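PDB 3C2G: beta-catenin homolog sys-1, which serves as a transcriptional coregulator, activating or repressing target genes depending on upstream Wnt signals and on partners such as the TCF factor pop-1, which it binds directly. Local coordinates for residues A[396-401]-A[441-446]. Numbering follows the deposited sequence.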
# COMPACT_ATOMS: atom_id res chain seq x y z
N GLU A 396 13.42 4.19 -3.58
CA GLU A 396 12.76 3.26 -2.67
C GLU A 396 13.14 1.79 -2.94
O GLU A 396 13.17 0.97 -2.02
CB GLU A 396 11.24 3.44 -2.78
CG GLU A 396 10.69 4.74 -2.15
CD GLU A 396 9.28 5.09 -2.63
OE1 GLU A 396 8.95 4.79 -3.80
OE2 GLU A 396 8.50 5.67 -1.84
N ILE A 397 13.43 1.46 -4.19
CA ILE A 397 13.87 0.11 -4.54
C ILE A 397 15.25 -0.23 -3.94
O ILE A 397 15.41 -1.26 -3.26
CB ILE A 397 13.86 -0.13 -6.07
CG1 ILE A 397 12.41 -0.18 -6.58
CG2 ILE A 397 14.60 -1.42 -6.41
CD1 ILE A 397 12.26 -0.32 -8.07
N ILE A 398 16.23 0.63 -4.19
CA ILE A 398 17.57 0.45 -3.63
C ILE A 398 17.49 0.42 -2.11
O ILE A 398 18.16 -0.37 -1.45
CB ILE A 398 18.52 1.56 -4.09
CG1 ILE A 398 18.68 1.51 -5.60
CG2 ILE A 398 19.90 1.42 -3.40
CD1 ILE A 398 19.30 2.77 -6.17
N CYS A 399 16.64 1.29 -1.56
CA CYS A 399 16.45 1.33 -0.13
C CYS A 399 15.91 0.01 0.42
O CYS A 399 16.40 -0.47 1.44
CB CYS A 399 15.54 2.48 0.25
SG CYS A 399 15.56 2.77 2.01
N ASN A 400 14.93 -0.59 -0.27
CA ASN A 400 14.45 -1.93 0.07
C ASN A 400 15.54 -2.98 0.04
O ASN A 400 15.61 -3.83 0.92
CB ASN A 400 13.35 -2.38 -0.90
CG ASN A 400 12.04 -1.63 -0.71
OD1 ASN A 400 11.76 -1.09 0.36
ND2 ASN A 400 11.23 -1.62 -1.76
N CYS A 401 16.37 -2.97 -1.00
CA CYS A 401 17.41 -3.99 -1.15
C CYS A 401 18.43 -3.94 -0.02
O CYS A 401 18.73 -4.96 0.59
CB CYS A 401 18.08 -3.89 -2.51
SG CYS A 401 17.02 -4.35 -3.92
N LYS A 441 30.86 2.40 -5.99
CA LYS A 441 30.77 3.66 -6.69
C LYS A 441 29.33 4.15 -6.73
O LYS A 441 29.06 5.31 -6.42
CB LYS A 441 31.35 3.57 -8.10
CG LYS A 441 32.87 3.70 -8.17
CD LYS A 441 33.34 3.56 -9.61
CE LYS A 441 34.84 3.29 -9.69
NZ LYS A 441 35.48 3.97 -10.87
N LYS A 442 28.40 3.26 -7.10
CA LYS A 442 26.99 3.58 -7.19
C LYS A 442 26.39 3.95 -5.84
O LYS A 442 25.60 4.90 -5.74
CB LYS A 442 26.22 2.43 -7.84
CG LYS A 442 26.58 2.26 -9.31
CD LYS A 442 25.81 1.15 -10.01
CE LYS A 442 25.88 1.38 -11.52
NZ LYS A 442 24.96 0.49 -12.27
N LEU A 443 26.78 3.22 -4.80
CA LEU A 443 26.29 3.49 -3.47
C LEU A 443 26.82 4.80 -2.93
O LEU A 443 26.08 5.53 -2.27
CB LEU A 443 26.60 2.35 -2.49
CG LEU A 443 25.80 1.06 -2.68
CD1 LEU A 443 26.05 0.13 -1.52
CD2 LEU A 443 24.30 1.31 -2.86
N MSE A 444 28.07 5.11 -3.22
CA MSE A 444 28.61 6.37 -2.73
C MSE A 444 28.07 7.55 -3.52
O MSE A 444 27.97 8.64 -2.99
CB MSE A 444 30.15 6.37 -2.56
CG MSE A 444 30.99 6.12 -3.81
SE MSE A 444 32.95 5.95 -3.43
CE MSE A 444 32.91 4.56 -2.05
N SER A 445 27.69 7.32 -4.76
CA SER A 445 27.08 8.40 -5.53
C SER A 445 25.63 8.75 -5.12
O SER A 445 25.24 9.90 -5.22
CB SER A 445 27.25 8.19 -7.04
OG SER A 445 26.24 7.35 -7.56
N CYS A 446 24.85 7.78 -4.64
CA CYS A 446 23.54 8.06 -4.01
C CYS A 446 23.67 8.95 -2.79
O CYS A 446 22.73 9.67 -2.40
CB CYS A 446 22.85 6.79 -3.53
SG CYS A 446 22.42 5.60 -4.78
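Ile-398 reaches out from helix 388-409 and touches helix 437-448 with the end of its branched side chain. Its CB points toward the other helix, and its two methyls, CG2 and CD1, both face that way: CG2 meets Leu-443 and CD1 meets Cys-446. With CD1 anti to CA (chi2 165°), it stays beside CG2, and the pair forms one apolar end over which two residues nearly one turn apart on the facing helix come in. The Leu-443 contact is methyl to methyl, CD2 lying 4.4 Å from CG2 of Ile-398. The CA-CB bond of Leu-443 is not aimed at the isoleucine; it is the CD2 branch that bends back toward it, while CD1 sits farther off. Cys-446 does point across, and its SG rests 4.4 Å from CD1 of Ile-398 as an apolar neighbour. Behind this surface, the carbonyl O of Lys-442 receives two bonds from the same face of its plane, one from the backbone N of Cys-446 and one from OG of Ser-445 at 3.1 Å. The hydroxyl approaches at a C=O...O angle of 115° and 33° out of the carbonyl plane, folding the serine back on its own helix.

The backbones stay well apart, with 9.2 Å between CA of Ile-398 and CA of Leu-443. Helix 457-472 adds Leu-460 against Ile-398 and Ile-464 against Cys-446, and Leu-382 also packs on Cys-446, so the contact joins helices 388-409, 437-448 and 457-472 in the apolar core of the armadillo domain. On another side of helix 388-409, Asn-400 packs on an aromatic side chain of the bound peptide. No hydrogen bond links the two segments; this small apolar contact relies on dispersion and burial, and sets no precise orientation.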